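Local coordinates for methyltransferase (Geobacter sulfurreducens PCA, PDB 3C3P), which probably transfers a methyl group from S-adenosyl-L-methionine to an oxygen of its substrate, at residues 47-50 with 51-55; 63-67 with 68-72; 136-139 with 140-143. All coordinates share one frame; numbering follows the deposited sequence.

Interaction 1 (47-50 with 51-55). With EDO (1,2-ethanediol), chain R.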
ATOM      1  N   LEU A  47      -4.500  -6.584  -0.857  1.00 28.62           N
ATOM      2  CA  LEU A  47      -3.514  -5.490  -0.877  1.00 28.96           C
ATOM      3  C   LEU A  47      -3.045  -5.299  -2.293  1.00 29.23           C
ATOM      4  O   LEU A  47      -2.879  -4.169  -2.738  1.00 29.62           O
ATOM      5  CB  LEU A  47      -2.317  -5.746   0.018  1.00 29.41           C
ATOM      6  CG  LEU A  47      -1.268  -4.625   0.007  1.00 30.52           C
ATOM      7  CD1 LEU A  47      -1.848  -3.313   0.529  1.00 31.14           C
ATOM      8  CD2 LEU A  47      -0.025  -5.078   0.792  1.00 31.81           C
ATOM      9  N   LEU A  48      -2.850  -6.402  -3.006  1.00 28.98           N
ATOM     10  CA  LEU A  48      -2.403  -6.336  -4.407  1.00 30.38           C
ATOM     11  C   LEU A  48      -3.419  -5.571  -5.236  1.00 29.33           C
ATOM     12  O   LEU A  48      -3.097  -4.709  -6.038  1.00 28.68           O
ATOM     13  CB  LEU A  48      -2.233  -7.717  -5.032  1.00 29.91           C
ATOM     14  CG  LEU A  48      -1.122  -8.631  -4.476  1.00 31.66           C
ATOM     15  CD1 LEU A  48      -0.991  -9.928  -5.312  1.00 31.66           C
ATOM     16  CD2 LEU A  48       0.200  -7.942  -4.443  1.00 30.60           C
ATOM     17  N   TYR A  49      -4.662  -5.958  -5.056  1.00 29.09           N
ATOM     18  CA  TYR A  49      -5.781  -5.287  -5.745  1.00 28.32           C
ATOM     19  C   TYR A  49      -5.796  -3.783  -5.484  1.00 27.60           C
ATOM     20  O   TYR A  49      -5.879  -2.986  -6.400  1.00 26.60           O
ATOM     21  CB  TYR A  49      -7.131  -5.881  -5.328  1.00 28.51           C
ATOM     22  CG  TYR A  49      -8.334  -5.183  -5.990  1.00 29.33           C
ATOM     23  CD1 TYR A  49      -8.819  -5.592  -7.229  1.00 29.94           C
ATOM     24  CD2 TYR A  49      -8.949  -4.100  -5.372  1.00 29.93           C
ATOM     25  CE1 TYR A  49      -9.918  -4.946  -7.827  1.00 29.92           C
ATOM     26  CE2 TYR A  49     -10.025  -3.440  -5.958  1.00 29.91           C
ATOM     27  CZ  TYR A  49     -10.503  -3.866  -7.191  1.00 29.84           C
ATOM     28  OH  TYR A  49     -11.575  -3.197  -7.746  1.00 29.84           O
ATOM     29  N   LEU A  50      -5.696  -3.414  -4.214  1.00 27.17           N
ATOM     30  CA  LEU A  50      -5.755  -2.009  -3.831  1.00 28.87           C
ATOM     31  C   LEU A  50      -4.589  -1.228  -4.415  1.00 27.73           C
ATOM     32  O   LEU A  50      -4.769  -0.132  -4.957  1.00 28.35           O
ATOM     33  CB  LEU A  50      -5.892  -1.823  -2.306  1.00 29.58           C
ATOM     34  CG  LEU A  50      -6.162  -0.354  -1.908  1.00 31.70           C
ATOM     35  CD1 LEU A  50      -7.168  -0.215  -0.738  1.00 32.52           C
ATOM     36  CD2 LEU A  50      -4.809   0.379  -1.655  1.00 32.98           C
ATOM     37  N   LEU A  51      -3.394  -1.792  -4.333  1.00 28.64           N
ATOM     38  CA  LEU A  51      -2.217  -1.082  -4.866  1.00 28.25           C
ATOM     39  C   LEU A  51      -2.340  -0.866  -6.380  1.00 27.67           C
ATOM     40  O   LEU A  51      -1.970   0.178  -6.948  1.00 27.58           O
ATOM     41  CB  LEU A  51      -0.925  -1.864  -4.521  1.00 28.95           C
ATOM     42  CG  LEU A  51      -0.512  -1.905  -3.046  1.00 29.99           C
ATOM     43  CD1 LEU A  51       0.632  -2.896  -2.846  1.00 30.79           C
ATOM     44  CD2 LEU A  51      -0.150  -0.514  -2.516  1.00 31.60           C
ATOM     45  N   ALA A  52      -2.902  -1.862  -7.044  1.00 27.31           N
ATOM     46  CA  ALA A  52      -3.056  -1.833  -8.494  1.00 28.44           C
ATOM     47  C   ALA A  52      -4.095  -0.796  -8.864  1.00 28.15           C
ATOM     48  O   ALA A  52      -3.927  -0.041  -9.805  1.00 29.63           O
ATOM     49  CB  ALA A  52      -3.425  -3.228  -9.052  1.00 27.82           C
ATOM     50  N   ARG A  53      -5.169  -0.732  -8.090  1.00 27.77           N
ATOM     51  CA  ARG A  53      -6.186   0.294  -8.357  1.00 27.72           C
ATOM     52  C   ARG A  53      -5.605   1.711  -8.228  1.00 27.59           C
ATOM     53  O   ARG A  53      -5.855   2.570  -9.047  1.00 26.86           O
ATOM     54  CB  ARG A  53      -7.392   0.197  -7.434  1.00 28.06           C
ATOM     55  CG  ARG A  53      -8.352  -0.937  -7.704  1.00 28.06           C
ATOM     56  CD  ARG A  53      -8.883  -0.981  -9.149  1.00 28.45           C
ATOM     57  NE  ARG A  53      -9.628   0.196  -9.598  1.00 29.30           N
ATOM     58  CZ  ARG A  53     -10.948   0.344  -9.520  1.00 30.20           C
ATOM     59  NH1 ARG A  53     -11.725  -0.582  -8.961  1.00 30.72           N
ATOM     60  NH2 ARG A  53     -11.475   1.462  -9.976  1.00 30.29           N
ATOM     61  N   ILE A  54      -4.816   1.966  -7.194  1.00 28.67           N
ATOM     62  CA  ILE A  54      -4.281   3.334  -7.027  1.00 29.77           C
ATOM     63  C   ILE A  54      -3.141   3.613  -7.977  1.00 28.97           C
ATOM     64  O   ILE A  54      -2.913   4.744  -8.373  1.00 29.01           O
ATOM     65  CB  ILE A  54      -3.886   3.728  -5.552  1.00 32.24           C
ATOM     66  CG1 ILE A  54      -2.753   2.886  -5.035  1.00 32.83           C
ATOM     67  CG2 ILE A  54      -5.125   3.656  -4.609  1.00 33.16           C
ATOM     68  CD1 ILE A  54      -2.168   3.400  -3.681  1.00 33.57           C
ATOM     69  N   LYS A  55      -2.440   2.579  -8.380  1.00 29.35           N
ATOM     70  CA  LYS A  55      -1.332   2.760  -9.315  1.00 29.24           C
ATOM     71  C   LYS A  55      -1.827   3.027 -10.757  1.00 29.84           C
ATOM     72  O   LYS A  55      -1.221   3.808 -11.492  1.00 29.87           O
ATOM     73  CB  LYS A  55      -0.473   1.491  -9.362  1.00 29.51           C
ATOM     74  CG  LYS A  55       0.784   1.563 -10.253  1.00 29.85           C
ATOM     75  CD  LYS A  55       1.901   2.349  -9.620  1.00 29.59           C
ATOM     76  CE  LYS A  55       3.194   2.312 -10.474  1.00 29.55           C
ATOM     77  NZ  LYS A  55       3.069   3.168 -11.729  1.00 28.62           N
TER
HETATM   78  C1  EDO R 212      -7.026   7.187  -8.390  1.00 40.90           C
HETATM   79  O1  EDO R 212      -6.294   6.467  -7.419  1.00 44.94           O
HETATM   80  C2  EDO R 212      -7.166   6.208  -9.485  1.00 41.28           C
HETATM   81  O2  EDO R 212      -7.616   4.937  -9.053  1.00 38.30           O
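Tyr49 and Arg53 lie side by side, one helical turn apart, and point the same way. The aliphatic part of Arg53 runs over one face of the phenol ring. Arg53 CG stands 3.9 Å from the centroid of the Tyr49 ring, 29° off the ring normal, which makes a CH-pi contact. The arginine chain then bends at chi2 and chi3. This brings the guanidinium round to the phenol oxygen, where Arg53 NH1 donates to Tyr49 OH at 2.9 Å. The oxygen lies in the guanidinium plane, and that plane is nearly perpendicular to the ring, at 86°. Replacing Tyr49 by an alanine would probably leave Arg53 NH1 without this acceptor and its CG without the ring face, so that the arginine end could swing.

Leu47 and Leu51 cross at an angle on another side of the helix, with Leu47 CG 3.8 Å from Leu51 CD1. Leu50 CD2 and Ile54 CG2 pass more loosely, 4.4 Å apart. A bound ethanediol donates from O2 to Arg53 O at 3.0 Å and also bonds Tyr207 of the second subunit. Phe193 of the second subunit meets the Tyr49 ring, and Ile54 packs on Ile54 of that subunit. Leu48 and Ala52 instead face the central sheet. Side chains four residues apart meet in this way along an alpha-helix, here helix 42-55, packed between the Rossmann-like methyltransferase sheet and the second subunit.

Interaction 2 (63-67 with 68-72)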
ATOM      1  N   PRO A  63       5.956 -12.894 -13.339  1.00 31.80           N
ATOM      2  CA  PRO A  63       6.800 -14.021 -13.718  1.00 32.69           C
ATOM      3  C   PRO A  63       6.750 -15.110 -12.679  1.00 32.22           C
ATOM      4  O   PRO A  63       7.424 -15.017 -11.666  1.00 33.14           O
ATOM      5  CB  PRO A  63       8.216 -13.421 -13.788  1.00 33.06           C
ATOM      6  CG  PRO A  63       8.117 -12.016 -13.283  1.00 33.13           C
ATOM      7  CD  PRO A  63       6.726 -11.764 -12.792  1.00 33.25           C
ATOM      8  N   GLY A  64       5.973 -16.143 -12.990  1.00 31.54           N
ATOM      9  CA  GLY A  64       5.732 -17.289 -12.110  1.00 31.45           C
ATOM     10  C   GLY A  64       4.462 -17.001 -11.318  1.00 31.81           C
ATOM     11  O   GLY A  64       4.361 -16.005 -10.621  1.00 31.48           O
ATOM     12  N   ASP A  65       3.470 -17.870 -11.434  1.00 32.59           N
ATOM     13  CA  ASP A  65       2.228 -17.625 -10.723  1.00 31.93           C
ATOM     14  C   ASP A  65       1.390 -18.887 -10.552  1.00 32.11           C
ATOM     15  O   ASP A  65       0.669 -19.338 -11.460  1.00 30.92           O
ATOM     16  CB  ASP A  65       1.448 -16.520 -11.459  1.00 31.80           C
ATOM     17  CG  ASP A  65       0.275 -15.991 -10.667  1.00 31.65           C
ATOM     18  OD1 ASP A  65       0.224 -16.208  -9.440  1.00 31.71           O
ATOM     19  OD2 ASP A  65      -0.591 -15.311 -11.263  1.00 30.25           O
ATOM     20  N   GLY A  66       1.531 -19.449  -9.353  1.00 31.26           N
ATOM     21  CA  GLY A  66       0.806 -20.628  -8.937  1.00 31.82           C
ATOM     22  C   GLY A  66      -0.692 -20.405  -9.066  1.00 31.18           C
ATOM     23  O   GLY A  66      -1.287 -19.523  -8.414  1.00 30.00           O
ATOM     24  N   LEU A  67      -1.266 -21.219  -9.952  1.00 31.46           N
ATOM     25  CA  LEU A  67      -2.692 -21.236 -10.272  1.00 31.70           C
ATOM     26  C   LEU A  67      -3.211 -19.914 -10.814  1.00 30.81           C
ATOM     27  O   LEU A  67      -4.418 -19.732 -10.946  1.00 31.19           O
ATOM     28  CB  LEU A  67      -3.528 -21.638  -9.047  1.00 31.61           C
ATOM     29  CG  LEU A  67      -3.268 -23.000  -8.411  1.00 32.10           C
ATOM     30  CD1 LEU A  67      -4.218 -23.149  -7.246  1.00 31.83           C
ATOM     31  CD2 LEU A  67      -3.433 -24.152  -9.395  1.00 31.71           C
ATOM     32  N   GLY A  68      -2.300 -19.031 -11.184  1.00 29.78           N
ATOM     33  CA  GLY A  68      -2.685 -17.714 -11.692  1.00 30.72           C
ATOM     34  C   GLY A  68      -3.319 -16.870 -10.590  1.00 31.68           C
ATOM     35  O   GLY A  68      -4.069 -15.930 -10.841  1.00 31.33           O
ATOM     36  N   CYS A  69      -2.982 -17.191  -9.357  1.00 32.82           N
ATOM     37  CA  CYS A  69      -3.570 -16.465  -8.225  1.00 34.82           C
ATOM     38  C   CYS A  69      -3.278 -14.953  -8.215  1.00 32.94           C
ATOM     39  O   CYS A  69      -4.175 -14.131  -8.018  1.00 32.48           O
ATOM     40  CB  CYS A  69      -3.131 -17.080  -6.899  1.00 37.19           C
ATOM     41  SG  CYS A  69      -3.890 -16.276  -5.483  1.00 42.99           S
ATOM     42  N   ALA A  70      -2.020 -14.594  -8.416  1.00 31.65           N
ATOM     43  CA  ALA A  70      -1.615 -13.179  -8.419  1.00 30.83           C
ATOM     44  C   ALA A  70      -2.257 -12.445  -9.584  1.00 31.05           C
ATOM     45  O   ALA A  70      -2.778 -11.334  -9.454  1.00 31.61           O
ATOM     46  CB  ALA A  70      -0.065 -13.047  -8.488  1.00 29.61           C
ATOM     47  N   SER A  71      -2.253 -13.113 -10.724  1.00 30.26           N
ATOM     48  CA  SER A  71      -2.813 -12.553 -11.970  1.00 30.34           C
ATOM     49  C   SER A  71      -4.312 -12.339 -11.840  1.00 30.12           C
ATOM     50  O   SER A  71      -4.884 -11.426 -12.430  1.00 29.58           O
ATOM     51  CB  SER A  71      -2.511 -13.471 -13.152  1.00 31.12           C
ATOM     52  OG  SER A  71      -1.112 -13.635 -13.321  1.00 31.28           O
ATOM     53  N   TRP A  72      -4.937 -13.179 -11.023  1.00 30.65           N
ATOM     54  CA  TRP A  72      -6.370 -13.090 -10.821  1.00 32.09           C
ATOM     55  C   TRP A  72      -6.680 -11.763 -10.112  1.00 31.32           C
ATOM     56  O   TRP A  72      -7.579 -11.016 -10.520  1.00 31.31           O
ATOM     57  CB  TRP A  72      -6.886 -14.313 -10.062  1.00 33.40           C
ATOM     58  CG  TRP A  72      -8.319 -14.305  -9.943  1.00 35.16           C
ATOM     59  CD1 TRP A  72      -9.237 -14.772 -10.860  1.00 37.10           C
ATOM     60  CD2 TRP A  72      -9.067 -13.790  -8.862  1.00 36.59           C
ATOM     61  NE1 TRP A  72     -10.510 -14.579 -10.390  1.00 37.50           N
ATOM     62  CE2 TRP A  72     -10.431 -13.969  -9.167  1.00 37.45           C
ATOM     63  CE3 TRP A  72      -8.725 -13.192  -7.663  1.00 36.40           C
ATOM     64  CZ2 TRP A  72     -11.441 -13.577  -8.302  1.00 38.06           C
ATOM     65  CZ3 TRP A  72      -9.738 -12.797  -6.811  1.00 37.76           C
ATOM     66  CH2 TRP A  72     -11.065 -12.987  -7.130  1.00 37.79           C
TER
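Asp65 reaches across the turn to the start of helix 69-75 and grips it with both carboxylate oxygens. Its CG is anti to the backbone N (chi1 -169°), which lays the carboxylate against the first turn. Asp65 OD1 accepts from Ala70 N at 2.9 Å through its syn lone pair. OD2 takes two donors. Ser71 N reaches Asp65 OD2 from the syn side at 2.8 Å, 21° out of the carboxylate plane, and Ser71 OG reaches the same oxygen from the anti side at 2.7 Å. The carboxylate is buried, and these three bonds hold it against rotation. The positive end of the helix dipole is likely to stabilise its negative charge. Asp65 O also accepts from Gly68 N at 3.0 Å.

This acidic residue lies in the glycine-rich turn after strand 59-63, the first in the chain and an inner strand of the sheet. The turn has the sequence Gly-Asp-Gly-Leu-Gly. In class I methyltransferases this turn typically borders the S-adenosylmethionine pocket. The neighbouring Asp88, at the end of strand 83-88, accepts from Asp65 N.

Gly66 follows, and its O takes Cys69 N at 3.0 Å. The donor stands above the carbonyl plane, 40° out of it. The Leu67 side chain packs on Ala32 of helix 23-34 and on Ile37. Its backbone is held by Asn93 and His96. Gly68 comes next at the N-cap with positive phi, where a CB would clash with Leu67 O.

Interaction 3 (136-139 with 140-143)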
ATOM      1  N   VAL A 136      11.133 -17.918  -4.797  1.00 40.67           N
ATOM      2  CA  VAL A 136      11.540 -18.451  -6.093  1.00 41.07           C
ATOM      3  C   VAL A 136      12.694 -17.742  -6.755  1.00 41.44           C
ATOM      4  O   VAL A 136      13.467 -18.355  -7.497  1.00 41.24           O
ATOM      5  CB  VAL A 136      10.363 -18.383  -7.096  1.00 41.56           C
ATOM      6  CG1 VAL A 136      10.790 -18.913  -8.460  1.00 41.58           C
ATOM      7  CG2 VAL A 136       9.179 -19.157  -6.577  1.00 41.88           C
ATOM      8  N   PHE A 137      12.821 -16.457  -6.498  1.00 40.92           N
ATOM      9  CA  PHE A 137      13.871 -15.687  -7.127  1.00 42.11           C
ATOM     10  C   PHE A 137      14.692 -14.842  -6.202  1.00 42.10           C
ATOM     11  O   PHE A 137      14.205 -14.321  -5.205  1.00 41.85           O
ATOM     12  CB  PHE A 137      13.257 -14.699  -8.120  1.00 43.49           C
ATOM     13  CG  PHE A 137      12.357 -15.331  -9.116  1.00 44.49           C
ATOM     14  CD1 PHE A 137      12.871 -15.938 -10.247  1.00 45.24           C
ATOM     15  CD2 PHE A 137      10.984 -15.306  -8.930  1.00 45.34           C
ATOM     16  CE1 PHE A 137      12.032 -16.530 -11.175  1.00 45.69           C
ATOM     17  CE2 PHE A 137      10.141 -15.885  -9.854  1.00 45.63           C
ATOM     18  CZ  PHE A 137      10.665 -16.499 -10.979  1.00 45.66           C
ATOM     19  N   ASN A 138      15.946 -14.700  -6.604  1.00 42.26           N
ATOM     20  CA  ASN A 138      16.919 -13.844  -5.936  1.00 42.69           C
ATOM     21  C   ASN A 138      16.572 -12.453  -6.475  1.00 41.67           C
ATOM     22  O   ASN A 138      16.798 -12.135  -7.646  1.00 41.04           O
ATOM     23  CB  ASN A 138      18.359 -14.291  -6.253  1.00 43.84           C
ATOM     24  CG  ASN A 138      19.428 -13.370  -5.670  1.00 45.14           C
ATOM     25  OD1 ASN A 138      19.177 -12.204  -5.402  1.00 47.42           O
ATOM     26  ND2 ASN A 138      20.651 -13.889  -5.529  1.00 46.47           N
ATOM     27  N   GLY A 139      15.956 -11.645  -5.621  1.00 40.66           N
ATOM     28  CA  GLY A 139      15.504 -10.321  -6.012  1.00 39.54           C
ATOM     29  C   GLY A 139      16.488  -9.441  -6.736  1.00 39.71           C
ATOM     30  O   GLY A 139      16.142  -8.796  -7.739  1.00 37.93           O
ATOM     31  N   ALA A 140      17.713  -9.415  -6.220  1.00 39.41           N
ATOM     32  CA  ALA A 140      18.783  -8.564  -6.778  1.00 40.44           C
ATOM     33  C   ALA A 140      19.083  -8.969  -8.202  1.00 40.90           C
ATOM     34  O   ALA A 140      19.322  -8.141  -9.069  1.00 41.39           O
ATOM     35  CB  ALA A 140      20.057  -8.636  -5.933  1.00 39.49           C
ATOM     36  N   ASP A 141      19.012 -10.272  -8.410  1.00 41.97           N
ATOM     37  CA  ASP A 141      19.265 -10.885  -9.717  1.00 42.38           C
ATOM     38  C   ASP A 141      18.143 -10.514 -10.680  1.00 41.31           C
ATOM     39  O   ASP A 141      18.385 -10.125 -11.809  1.00 40.47           O
ATOM     40  CB  ASP A 141      19.413 -12.411  -9.590  1.00 43.59           C
ATOM     41  CG  ASP A 141      20.673 -12.829  -8.815  1.00 45.30           C
ATOM     42  OD1 ASP A 141      21.548 -11.965  -8.549  1.00 46.54           O
ATOM     43  OD2 ASP A 141      20.822 -14.041  -8.506  1.00 46.93           O
ATOM     44  N   VAL A 142      16.911 -10.593 -10.201  1.00 40.84           N
ATOM     45  CA  VAL A 142      15.738 -10.253 -11.016  1.00 40.16           C
ATOM     46  C   VAL A 142      15.760  -8.796 -11.460  1.00 40.20           C
ATOM     47  O   VAL A 142      15.462  -8.456 -12.602  1.00 38.01           O
ATOM     48  CB  VAL A 142      14.397 -10.487 -10.235  1.00 40.13           C
ATOM     49  CG1 VAL A 142      13.216  -9.835 -10.947  1.00 40.52           C
ATOM     50  CG2 VAL A 142      14.153 -11.982  -9.982  1.00 40.23           C
ATOM     51  N   LEU A 143      16.149  -7.941 -10.532  1.00 40.44           N
ATOM     52  CA  LEU A 143      16.157  -6.506 -10.766  1.00 41.17           C
ATOM     53  C   LEU A 143      17.318  -6.105 -11.691  1.00 41.61           C
ATOM     54  O   LEU A 143      17.201  -5.185 -12.501  1.00 41.83           O
ATOM     55  CB  LEU A 143      16.198  -5.780  -9.411  1.00 41.62           C
ATOM     56  CG  LEU A 143      15.813  -4.308  -9.378  1.00 41.69           C
ATOM     57  CD1 LEU A 143      14.471  -4.167 -10.033  1.00 41.17           C
ATOM     58  CD2 LEU A 143      15.798  -3.743  -7.933  1.00 40.96           C
TER
HETATM   59  O   HOH W   1      18.378 -10.443  -3.481  1.00 46.06           O
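The Asn138 amide and the Asp141 carboxylate are stacked, with their planes 30° apart. Asn138 ND2 lies 3.0 Å from Asp141 OD2, but the angle is too poor for a hydrogen bond, so the two flat groups overlap rather than join edge to edge. The Phe137 ring carries Val136 CG1 on one face, offset toward the rim. Val142 CG2 comes obliquely to the Phe137 ring and lies 3.4 Å from Phe137 CB. Leu118 of helix 117-121 touches both Phe137 and Val142.

Asn138 is the N-cap of helix 139-146. A chi1 of 176° sets the amide trans to the Asn138 N, and OD1 comes to lie beside the first turn. The direct capping bond from Ala140 N to Asn138 OD1 is weak, at 3.3 Å. A water bridges the same two atoms more tightly: it donates to Asn138 OD1 at 2.7 Å and accepts from Ala140 N at 3.0 Å. Asn138 O takes Val142 N at 3.0 Å, nearly in line with the carbonyl bond, and Asp141 N only weakly. Leu143 N then donates to Gly139 O, the regular helical bond one residue on.

The cap is shared between a weak side-chain bond and a water bridge. The carboxylate of Asp141 also sits in the first turn of the helix, where its negative charge would probably interact favourably with the helix dipole.

How the interactions relate
Interactions 1 and 2 are buried, whereas interaction 3 is only partly so. Interaction 1 lies within a helix; the other two start helices after parallel strands of the same sheet. Interactions 2 and 3 both use an acceptor side chain at the helix start, but interaction 2 has a buried carboxylate with direct bonds, while interaction 3 has an exposed amide assisted by water. Interaction 1 relies more on apolar packing, and its polar pair lies toward the second subunit. Interactions 2 and 3 touch, Pro63 O lying 3.4 Å from Phe137 CE2. Interactions 1 and 3 lie on opposite sides of the chain's centre, their centres about 22 Å apart.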